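Local structure of spore germination protein B3 (Bacillus subtilis subsp. subtilis, 3N54) at residues K145-G153 and Y163-K171; M292-D302 and W325-Y336. The protein takes part in the spore's response to the germinant mixture of L-asparagine, glucose, fructose and potassium ions, as a lipoprotein component of a germinant receptor. One frame throughout, in Å; residues are numbered along the deposited sequence.

Contact 1: residues K145-G153 and Y163-K171; sequences KIMIPLRIG and YSYLIQAVK
Tyr165 meets Leu150 at the start of strand 165-171, the two side chains crossing at about a right angle with Leu150 CD2 3.6 Å from Tyr165 CE2. The CD2 branch reaches the ring because CG of Leu150 points anti to its backbone N (chi1 -173°); Tyr158 of the intervening helix packs against both residues. At Leu166 the contact shifts to Met147, whose chain bends at chi2 and chi3 and brings CE to 3.3 Å from Leu166 CB, tight for two carbons. Ile167 turns its side chain mostly away, onto Leu106 and Ala108 of strand 105-109; its CB touches Leu150 CD2, and its backbone N lies near Met147 CE. The same strand 105-109 pairs in parallel with 165-172 in a five-stranded mixed sheet; the segment 145-153 runs up to it, with a Leu150-Leu106 backbone bond, and then enters helix 152-160, which leads into strand 165-172. At Gln168 the backbone N donates to Met147 O at 3.1 Å, a bent bond, and also to a water, which accepts from Leu150 N too and donates to Met147 O at 2.7 Å. Beyond CB the Gln168 chain folds at chi2 (66°), laying OE1 3.0 Å from Met147 CB and sending NE2 almost straight to Ala169 O at 2.9 Å. A leucine here would probably leave Ala169 O without its amide donor and change what packs on Met147 CB.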
loop_
_atom_site.group_PDB
_atom_site.type_symbol
_atom_site.label_atom_id
_atom_site.label_comp_id
_atom_site.label_asym_id
_atom_site.label_seq_id
_atom_site.Cartn_x
_atom_site.Cartn_y
_atom_site.Cartn_z
ATOM N N LYS A 145 -9.208 5.035 2.675
ATOM C CA LYS A 145 -8.162 5.855 3.268
ATOM C C LYS A 145 -8.097 5.585 4.781
ATOM O O LYS A 145 -9.050 5.026 5.339
ATOM C CB LYS A 145 -8.406 7.338 2.931
ATOM C CG LYS A 145 -9.686 7.949 3.490
ATOM C CD LYS A 145 -9.778 9.425 3.105
ATOM C CE LYS A 145 -11.151 10.006 3.397
ATOM N NZ LYS A 145 -12.202 9.422 2.516
ATOM N N ILE A 146 -7.017 5.976 5.466
ATOM C CA ILE A 146 -5.898 6.748 4.907
ATOM C C ILE A 146 -4.599 5.946 4.766
ATOM O O ILE A 146 -3.915 5.668 5.752
ATOM C CB ILE A 146 -5.639 8.026 5.766
ATOM C CG1 ILE A 146 -6.838 8.984 5.685
ATOM C CG2 ILE A 146 -4.362 8.745 5.327
ATOM C CD1 ILE A 146 -6.690 10.250 6.511
ATOM N N MET A 147 -4.277 5.579 3.526
ATOM C CA MET A 147 -3.004 4.929 3.196
ATOM C C MET A 147 -2.548 5.223 1.753
ATOM O O MET A 147 -2.555 4.327 0.902
ATOM C CB MET A 147 -3.075 3.409 3.422
ATOM C CG MET A 147 -2.595 2.924 4.765
ATOM S SD MET A 147 -0.960 3.555 5.147
ATOM C CE MET A 147 -0.173 3.465 3.533
ATOM N N ILE A 148 -2.181 6.466 1.442
ATOM C CA ILE A 148 -2.310 7.633 2.305
ATOM C C ILE A 148 -3.479 8.546 1.887
ATOM O O ILE A 148 -3.850 9.437 2.654
ATOM C CB ILE A 148 -0.959 8.441 2.366
ATOM C CG1 ILE A 148 -1.074 9.668 3.288
ATOM C CG2 ILE A 148 -0.501 8.867 0.970
ATOM C CD1 ILE A 148 0.267 10.207 3.787
ATOM N N PRO A 149 -4.100 8.323 0.704
ATOM C CA PRO A 149 -3.972 7.336 -0.375
ATOM C C PRO A 149 -2.717 7.516 -1.235
ATOM O O PRO A 149 -2.359 8.640 -1.587
ATOM C CB PRO A 149 -5.222 7.587 -1.221
ATOM C CG PRO A 149 -5.495 9.013 -1.037
ATOM C CD PRO A 149 -5.157 9.303 0.389
ATOM N N LEU A 150 -2.064 6.404 -1.559
ATOM C CA LEU A 150 -0.844 6.427 -2.347
ATOM C C LEU A 150 -1.167 6.773 -3.794
ATOM O O LEU A 150 -2.039 6.171 -4.411
ATOM C CB LEU A 150 -0.136 5.076 -2.283
ATOM C CG LEU A 150 1.247 5.003 -2.934
ATOM C CD1 LEU A 150 2.209 5.972 -2.266
ATOM C CD2 LEU A 150 1.789 3.584 -2.882
ATOM N N ARG A 151 -0.466 7.764 -4.319
ATOM C CA ARG A 151 -0.627 8.162 -5.702
ATOM C C ARG A 151 0.589 7.709 -6.497
ATOM O O ARG A 151 1.681 7.559 -5.954
ATOM C CB ARG A 151 -0.850 9.668 -5.792
ATOM C CG ARG A 151 -2.167 10.067 -5.141
ATOM C CD ARG A 151 -2.351 11.559 -5.015
ATOM N NE ARG A 151 -3.481 11.874 -4.134
ATOM C CZ ARG A 151 -4.747 12.046 -4.522
ATOM N NH1 ARG A 151 -5.104 11.932 -5.801
ATOM N NH2 ARG A 151 -5.674 12.336 -3.613
ATOM N N ILE A 152 0.359 7.449 -7.777
ATOM C CA ILE A 152 1.386 7.019 -8.722
ATOM C C ILE A 152 2.658 7.860 -8.648
ATOM O O ILE A 152 3.754 7.323 -8.715
ATOM C CB ILE A 152 0.825 7.052 -10.172
ATOM C CG1 ILE A 152 0.011 5.788 -10.444
ATOM C CG2 ILE A 152 1.940 7.181 -11.198
ATOM C CD1 ILE A 152 0.828 4.519 -10.426
ATOM N N GLY A 153 2.500 9.173 -8.509
ATOM C CA GLY A 153 3.636 10.084 -8.397
ATOM C C GLY A 153 4.600 9.648 -7.311
ATOM O O GLY A 153 5.790 9.417 -7.574
ATOM N N TYR A 163 13.073 2.778 -1.558
ATOM C CA TYR A 163 12.302 2.821 -0.317
ATOM C C TYR A 163 11.289 1.704 -0.247
ATOM O O TYR A 163 10.682 1.351 -1.256
ATOM C CB TYR A 163 11.552 4.142 -0.178
ATOM C CG TYR A 163 12.425 5.295 0.220
ATOM C CD1 TYR A 163 12.694 5.560 1.562
ATOM C CD2 TYR A 163 12.991 6.118 -0.736
ATOM C CE1 TYR A 163 13.503 6.620 1.931
ATOM C CE2 TYR A 163 13.793 7.172 -0.377
ATOM C CZ TYR A 163 14.047 7.423 0.957
ATOM O OH TYR A 163 14.846 8.480 1.307
ATOM N N SER A 164 11.143 1.135 0.948
ATOM C CA SER A 164 10.022 0.269 1.255
ATOM C C SER A 164 8.887 1.208 1.639
ATOM O O SER A 164 9.126 2.307 2.138
ATOM C CB SER A 164 10.337 -0.689 2.399
ATOM O OG SER A 164 11.283 -1.672 2.015
ATOM N N TYR A 165 7.652 0.791 1.405
ATOM C CA TYR A 165 6.503 1.647 1.698
ATOM C C TYR A 165 5.212 0.854 1.813
ATOM O O TYR A 165 5.158 -0.334 1.478
ATOM C CB TYR A 165 6.352 2.728 0.617
ATOM C CG TYR A 165 6.188 2.186 -0.780
ATOM C CD1 TYR A 165 7.297 1.854 -1.548
ATOM C CD2 TYR A 165 4.925 2.005 -1.337
ATOM C CE1 TYR A 165 7.154 1.355 -2.835
ATOM C CE2 TYR A 165 4.771 1.502 -2.623
ATOM C CZ TYR A 165 5.888 1.181 -3.366
ATOM O OH TYR A 165 5.748 0.684 -4.643
ATOM N N LEU A 166 4.176 1.530 2.298
ATOM C CA LEU A 166 2.872 0.924 2.449
ATOM C C LEU A 166 1.936 1.393 1.338
ATOM O O LEU A 166 2.071 2.489 0.810
ATOM C CB LEU A 166 2.278 1.264 3.816
ATOM C CG LEU A 166 3.042 0.805 5.065
ATOM C CD1 LEU A 166 2.359 1.319 6.334
ATOM C CD2 LEU A 166 3.198 -0.714 5.113
ATOM N N ILE A 167 0.983 0.536 1.008
ATOM C CA ILE A 167 -0.048 0.817 0.035
ATOM C C ILE A 167 -1.382 0.371 0.642
ATOM O O ILE A 167 -1.478 -0.739 1.151
ATOM C CB ILE A 167 0.241 0.064 -1.267
ATOM C CG1 ILE A 167 -0.885 0.262 -2.282
ATOM C CG2 ILE A 167 0.433 -1.409 -0.986
ATOM C CD1 ILE A 167 -0.566 -0.338 -3.654
ATOM N N GLN A 168 -2.395 1.235 0.601
ATOM C CA GLN A 168 -3.722 0.904 1.124
ATOM C C GLN A 168 -4.236 -0.394 0.518
ATOM O O GLN A 168 -4.183 -0.565 -0.689
ATOM C CB GLN A 168 -4.734 2.007 0.808
ATOM C CG GLN A 168 -6.161 1.703 1.281
ATOM C CD GLN A 168 -6.273 1.645 2.788
ATOM O OE1 GLN A 168 -5.966 2.619 3.470
ATOM N NE2 GLN A 168 -6.736 0.510 3.318
ATOM N N ALA A 169 -4.745 -1.291 1.357
ATOM C CA ALA A 169 -5.298 -2.553 0.880
ATOM C C ALA A 169 -6.822 -2.516 0.896
ATOM O O ALA A 169 -7.419 -1.821 1.718
ATOM C CB ALA A 169 -4.786 -3.707 1.721
ATOM N N VAL A 170 -7.440 -3.241 -0.036
ATOM C CA VAL A 170 -8.891 -3.432 -0.051
ATOM C C VAL A 170 -9.204 -4.924 -0.133
ATOM O O VAL A 170 -8.408 -5.710 -0.651
ATOM C CB VAL A 170 -9.580 -2.708 -1.216
ATOM C CG1 VAL A 170 -9.347 -1.209 -1.123
ATOM C CG2 VAL A 170 -9.081 -3.243 -2.548
ATOM N N LYS A 171 -10.358 -5.313 0.395
ATOM C CA LYS A 171 -10.765 -6.713 0.389
ATOM C C LYS A 171 -12.246 -6.835 0.107
ATOM O O LYS A 171 -13.053 -6.071 0.641
ATOM C CB LYS A 171 -10.437 -7.378 1.728
ATOM C CG LYS A 171 -10.788 -8.878 1.809
ATOM C CD LYS A 171 -10.182 -9.519 3.056
ATOM C CE LYS A 171 -10.504 -11.008 3.170
ATOM N NZ LYS A 171 -11.859 -11.267 3.740
HETATM O O HOH W 1 -2.704 3.190 -1.494
#

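Contact 2: residues M292-D302 and W325-Y336; sequences MDKLQHEYKTD and WDEIFSETDFKY. With SO4 (sulfate ion), chain B.
Phe329 O, in helix 325-331, is gripped by two N-H groups: the backbone N of Thr332 and Gln296 NE2, 2.8 Å away in a nearly straight bond (167°). The same NE2 gives its other hydrogen to Thr332 O at 2.7 Å, and both carbonyls lie close to the amide plane, so the rotation of the Gln296 amide is fixed. A step along, Ser330 OG donates to Gln296 O at 2.8 Å, on a lone pair in the carbonyl plane. These bonds sit where helices 292-299 and 325-331 cross at -129°, their axes 8.6 Å apart. With its CG opposite the backbone N (chi1 173°), Phe329 places its ring between Gln296 CG over one face and Asp302 CB over the other, the latter 3.7 Å from the ring centroid. Met292 makes Met-aromatic contacts with Phe329 and Phe334, SD standing 3.8 Å from Phe329 CZ while its CG lies over the Phe334 face; the Phe334 ring also meets that of Phe247 of strand 245-258, nearly parallel to it. Beyond the ring, Trp325 NE1 donates to Asp302 OD2 at 2.8 Å, on the anti lone pair of that oxygen, which also accepts from Ser307 N. Thr301 OG1 reaches Asp326 OD2 at 2.9 Å from above the carboxylate plane and also bonds Ser164 OG, while Asp326 OD1 forms a salt bridge with Arg187. Arg187 and the N-H donors probably offset the like charges of Asp302 and Asp326, so both could stay ionised in this partly buried setting.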
loop_
_atom_site.group_PDB
_atom_site.type_symbol
_atom_site.label_atom_id
_atom_site.label_comp_id
_atom_site.label_asym_id
_atom_site.label_seq_id
_atom_site.Cartn_x
_atom_site.Cartn_y
_atom_site.Cartn_z
ATOM N N MET A 292 5.782 -3.352 15.314
ATOM C CA MET A 292 7.209 -3.126 15.090
ATOM C C MET A 292 7.981 -4.446 15.087
ATOM O O MET A 292 8.956 -4.601 14.369
ATOM C CB MET A 292 7.778 -2.179 16.152
ATOM C CG MET A 292 9.041 -1.439 15.729
ATOM S SD MET A 292 8.844 -0.430 14.239
ATOM C CE MET A 292 7.249 0.325 14.518
ATOM N N ASP A 293 7.532 -5.398 15.891
ATOM C CA ASP A 293 8.153 -6.715 15.934
ATOM C C ASP A 293 7.962 -7.452 14.600
ATOM O O ASP A 293 8.878 -8.112 14.116
ATOM C CB ASP A 293 7.568 -7.535 17.083
ATOM C CG ASP A 293 8.396 -8.749 17.402
ATOM O OD1 ASP A 293 9.486 -8.588 17.981
ATOM O OD2 ASP A 293 7.949 -9.867 17.095
ATOM N N LYS A 294 6.769 -7.338 14.018
ATOM C CA LYS A 294 6.502 -7.904 12.695
ATOM C C LYS A 294 7.357 -7.219 11.617
ATOM O O LYS A 294 7.900 -7.882 10.744
ATOM C CB LYS A 294 5.019 -7.785 12.331
ATOM C CG LYS A 294 4.098 -8.633 13.195
ATOM C CD LYS A 294 2.632 -8.242 13.033
ATOM C CE LYS A 294 2.048 -8.645 11.685
ATOM N NZ LYS A 294 1.915 -10.118 11.535
ATOM N N LEU A 295 7.483 -5.898 11.690
ATOM C CA LEU A 295 8.285 -5.163 10.707
ATOM C C LEU A 295 9.759 -5.535 10.822
ATOM O O LEU A 295 10.436 -5.757 9.816
ATOM C CB LEU A 295 8.110 -3.649 10.867
ATOM C CG LEU A 295 6.735 -3.070 10.512
ATOM C CD1 LEU A 295 6.721 -1.569 10.741
ATOM C CD2 LEU A 295 6.351 -3.393 9.073
ATOM N N GLN A 296 10.248 -5.637 12.053
ATOM C CA GLN A 296 11.658 -5.950 12.280
ATOM C C GLN A 296 12.037 -7.409 12.030
ATOM O O GLN A 296 13.074 -7.674 11.430
ATOM C CB GLN A 296 12.062 -5.563 13.701
ATOM C CG GLN A 296 12.226 -4.075 13.902
ATOM C CD GLN A 296 12.547 -3.741 15.343
ATOM O OE1 GLN A 296 11.732 -3.968 16.230
ATOM N NE2 GLN A 296 13.736 -3.199 15.582
ATOM N N HIS A 297 11.203 -8.349 12.466
ATOM C CA HIS A 297 11.601 -9.765 12.458
ATOM C C HIS A 297 10.761 -10.701 11.587
ATOM O O HIS A 297 11.190 -11.825 11.328
ATOM C CB HIS A 297 11.654 -10.280 13.902
ATOM C CG HIS A 297 12.429 -9.385 14.821
ATOM N ND1 HIS A 297 13.787 -9.180 14.690
ATOM C CD2 HIS A 297 12.034 -8.627 15.870
ATOM C CE1 HIS A 297 14.194 -8.338 15.622
ATOM N NE2 HIS A 297 13.151 -7.989 16.353
ATOM N N GLU A 298 9.583 -10.269 11.147
ATOM C CA GLU A 298 8.793 -11.076 10.217
ATOM C C GLU A 298 9.065 -10.588 8.792
ATOM O O GLU A 298 9.532 -11.353 7.957
ATOM C CB GLU A 298 7.297 -11.014 10.535
ATOM C CG GLU A 298 6.455 -12.023 9.745
ATOM C CD GLU A 298 4.956 -11.890 9.982
ATOM O OE1 GLU A 298 4.204 -12.662 9.371
ATOM O OE2 GLU A 298 4.517 -11.022 10.767
ATOM N N TYR A 299 8.788 -9.313 8.530
ATOM C CA TYR A 299 8.957 -8.738 7.187
ATOM C C TYR A 299 10.363 -8.174 6.951
ATOM O O TYR A 299 10.813 -8.106 5.809
ATOM C CB TYR A 299 7.874 -7.684 6.914
ATOM C CG TYR A 299 6.497 -8.254 7.128
ATOM C CD1 TYR A 299 5.655 -7.759 8.120
ATOM C CD2 TYR A 299 6.065 -9.351 6.390
ATOM C CE1 TYR A 299 4.399 -8.320 8.338
ATOM C CE2 TYR A 299 4.821 -9.919 6.604
ATOM C CZ TYR A 299 3.993 -9.396 7.574
ATOM O OH TYR A 299 2.757 -9.960 7.774
ATOM N N LYS A 300 11.042 -7.777 8.024
ATOM C CA LYS A 300 12.422 -7.296 7.955
ATOM C C LYS A 300 12.597 -6.072 7.046
ATOM O O LYS A 300 13.562 -5.988 6.272
ATOM C CB LYS A 300 13.367 -8.424 7.511
ATOM C CG LYS A 300 13.334 -9.667 8.403
ATOM C CD LYS A 300 14.301 -10.728 7.889
ATOM C CE LYS A 300 14.300 -11.964 8.768
ATOM N NZ LYS A 300 15.165 -13.047 8.224
ATOM N N THR A 301 11.664 -5.130 7.133
ATOM C CA THR A 301 11.810 -3.879 6.402
ATOM C C THR A 301 11.082 -2.729 7.096
ATOM O O THR A 301 10.145 -2.941 7.869
ATOM C CB THR A 301 11.348 -4.011 4.937
ATOM O OG1 THR A 301 11.972 -2.986 4.154
ATOM C CG2 THR A 301 9.822 -3.921 4.813
ATOM N N ASP A 302 11.561 -1.521 6.818
ATOM C CA ASP A 302 11.026 -0.280 7.356
ATOM C C ASP A 302 10.239 0.402 6.238
ATOM O O ASP A 302 10.838 1.031 5.361
ATOM C CB ASP A 302 12.183 0.602 7.860
ATOM C CG ASP A 302 11.828 2.094 7.945
ATOM O OD1 ASP A 302 10.634 2.446 8.058
ATOM O OD2 ASP A 302 12.772 2.923 7.901
ATOM N N TRP A 325 20.242 -0.648 5.629
ATOM C CA TRP A 325 19.387 -0.030 6.640
ATOM C C TRP A 325 18.385 -0.993 7.270
ATOM O O TRP A 325 18.098 -0.884 8.459
ATOM C CB TRP A 325 18.638 1.165 6.053
ATOM C CG TRP A 325 17.522 1.613 6.920
ATOM C CD1 TRP A 325 16.198 1.608 6.615
ATOM C CD2 TRP A 325 17.625 2.080 8.268
ATOM N NE1 TRP A 325 15.467 2.072 7.678
ATOM C CE2 TRP A 325 16.319 2.367 8.708
ATOM C CE3 TRP A 325 18.695 2.288 9.144
ATOM C CZ2 TRP A 325 16.051 2.858 9.988
ATOM C CZ3 TRP A 325 18.430 2.777 10.415
ATOM C CH2 TRP A 325 17.117 3.058 10.825
ATOM N N ASP A 326 17.845 -1.922 6.484
ATOM C CA ASP A 326 16.891 -2.894 7.021
ATOM C C ASP A 326 17.542 -3.774 8.097
ATOM O O ASP A 326 16.920 -4.056 9.123
ATOM C CB ASP A 326 16.267 -3.743 5.903
ATOM C CG ASP A 326 15.165 -2.999 5.141
ATOM O OD1 ASP A 326 14.666 -1.964 5.643
ATOM O OD2 ASP A 326 14.786 -3.465 4.046
ATOM N N GLU A 327 18.793 -4.177 7.870
ATOM C CA GLU A 327 19.554 -4.949 8.857
ATOM C C GLU A 327 19.641 -4.172 10.165
ATOM O O GLU A 327 19.382 -4.713 11.235
ATOM C CB GLU A 327 20.960 -5.261 8.333
ATOM C CG GLU A 327 21.821 -6.118 9.278
ATOM C CD GLU A 327 23.278 -6.258 8.824
ATOM O OE1 GLU A 327 24.077 -6.839 9.592
ATOM O OE2 GLU A 327 23.629 -5.790 7.711
ATOM N N ILE A 328 19.997 -2.896 10.066
ATOM C CA ILE A 328 20.099 -2.019 11.232
ATOM C C ILE A 328 18.731 -1.792 11.867
ATOM O O ILE A 328 18.603 -1.761 13.095
ATOM C CB ILE A 328 20.723 -0.653 10.854
ATOM C CG1 ILE A 328 22.192 -0.822 10.452
ATOM C CG2 ILE A 328 20.612 0.336 12.005
ATOM C CD1 ILE A 328 23.104 -1.287 11.582
ATOM N N PHE A 329 17.712 -1.622 11.026
ATOM C CA PHE A 329 16.341 -1.428 11.499
ATOM C C PHE A 329 15.889 -2.599 12.376
ATOM O O PHE A 329 15.274 -2.393 13.417
ATOM C CB PHE A 329 15.384 -1.245 10.313
ATOM C CG PHE A 329 13.931 -1.216 10.700
ATOM C CD1 PHE A 329 13.412 -0.147 11.411
ATOM C CD2 PHE A 329 13.083 -2.250 10.342
ATOM C CE1 PHE A 329 12.074 -0.114 11.762
ATOM C CE2 PHE A 329 11.742 -2.223 10.685
ATOM C CZ PHE A 329 11.239 -1.156 11.396
ATOM N N SER A 330 16.202 -3.816 11.944
ATOM C CA SER A 330 15.858 -5.023 12.694
ATOM C C SER A 330 16.496 -5.064 14.088
ATOM O O SER A 330 15.908 -5.607 15.021
ATOM C CB SER A 330 16.270 -6.269 11.913
ATOM O OG SER A 330 15.480 -6.415 10.750
ATOM N N GLU A 331 17.690 -4.487 14.213
ATOM C CA GLU A 331 18.430 -4.447 15.474
ATOM C C GLU A 331 18.116 -3.205 16.301
ATOM O O GLU A 331 18.615 -3.063 17.417
ATOM C CB GLU A 331 19.932 -4.456 15.195
ATOM C CG GLU A 331 20.431 -5.641 14.371
ATOM C CD GLU A 331 21.843 -5.430 13.825
ATOM O OE1 GLU A 331 22.306 -6.286 13.036
ATOM O OE2 GLU A 331 22.487 -4.410 14.174
ATOM N N THR A 332 17.305 -2.304 15.762
ATOM C CA THR A 332 17.024 -1.036 16.426
ATOM C C THR A 332 16.070 -1.202 17.610
ATOM O O THR A 332 15.183 -2.052 17.588
ATOM C CB THR A 332 16.441 -0.019 15.416
ATOM O OG1 THR A 332 17.372 0.168 14.340
ATOM C CG2 THR A 332 16.164 1.315 16.077
ATOM N N ASP A 333 16.272 -0.384 18.640
ATOM C CA ASP A 333 15.417 -0.376 19.824
ATOM C C ASP A 333 14.536 0.862 19.807
ATOM O O ASP A 333 14.926 1.903 19.280
ATOM C CB ASP A 333 16.255 -0.393 21.107
ATOM C CG ASP A 333 17.077 -1.661 21.258
ATOM O OD1 ASP A 333 17.298 -2.086 22.411
ATOM O OD2 ASP A 333 17.502 -2.239 20.233
ATOM N N PHE A 334 13.353 0.745 20.397
ATOM C CA PHE A 334 12.401 1.843 20.442
ATOM C C PHE A 334 11.975 2.124 21.872
ATOM O O PHE A 334 11.732 1.200 22.650
ATOM C CB PHE A 334 11.174 1.517 19.582
ATOM C CG PHE A 334 11.487 1.360 18.121
ATOM C CD1 PHE A 334 11.952 0.153 17.626
ATOM C CD2 PHE A 334 11.331 2.426 17.244
ATOM C CE1 PHE A 334 12.256 0.007 16.278
ATOM C CE2 PHE A 334 11.633 2.291 15.895
ATOM C CZ PHE A 334 12.097 1.080 15.410
ATOM N N LYS A 335 11.900 3.408 22.206
ATOM C CA LYS A 335 11.454 3.863 23.508
ATOM C C LYS A 335 10.329 4.848 23.253
ATOM O O LYS A 335 10.526 5.859 22.580
ATOM C CB LYS A 335 12.594 4.542 24.267
ATOM C CG LYS A 335 13.810 3.652 24.526
ATOM C CD LYS A 335 13.503 2.545 25.528
ATOM C CE LYS A 335 14.754 1.749 25.883
ATOM N NZ LYS A 335 15.319 1.034 24.699
ATOM N N TYR A 336 9.151 4.553 23.784
ATOM C CA TYR A 336 7.971 5.357 23.514
ATOM C C TYR A 336 7.588 6.218 24.707
ATOM O O TYR A 336 7.753 5.813 25.852
ATOM C CB TYR A 336 6.796 4.449 23.134
ATOM C CG TYR A 336 7.113 3.502 22.000
ATOM C CD1 TYR A 336 6.863 3.857 20.678
ATOM C CD2 TYR A 336 7.683 2.259 22.245
ATOM C CE1 TYR A 336 7.163 2.992 19.630
ATOM C CE2 TYR A 336 7.984 1.390 21.206
ATOM C CZ TYR A 336 7.722 1.763 19.900
ATOM O OH TYR A 336 8.022 0.901 18.871
HETATM S S SO4 B . 0.339 -12.810 13.219
HETATM O O1 SO4 B . 1.347 -13.434 12.372
HETATM O O2 SO4 B . -0.960 -12.913 12.563
HETATM O O3 SO4 B . 0.655 -11.404 13.440
HETATM O O4 SO4 B . 0.307 -13.485 14.510
HETATM O O HOH W 2 15.075 -5.870 17.934
#

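Overall arrangement
Contact 1 closes before contact 2 opens along the chain, and their centres stand about 20 Å apart. The first lies about 3 Å from the centre of the chain, against the five-stranded sheet; the second is about 19 Å from it, between the end of the long helix 271-299, helix 325-331 and the edge strand 333-342 of the four-stranded sheet. Strand 177-186 links the two: it pairs with strand 165-172 and also touches Tyr299, Lys300 and Thr301. The segments themselves meet at Ser164, just before strand 165-171, which reaches Thr301 and packs its CB on Asp302 O. The N-terminal and C-terminal family regions thus touch directly here.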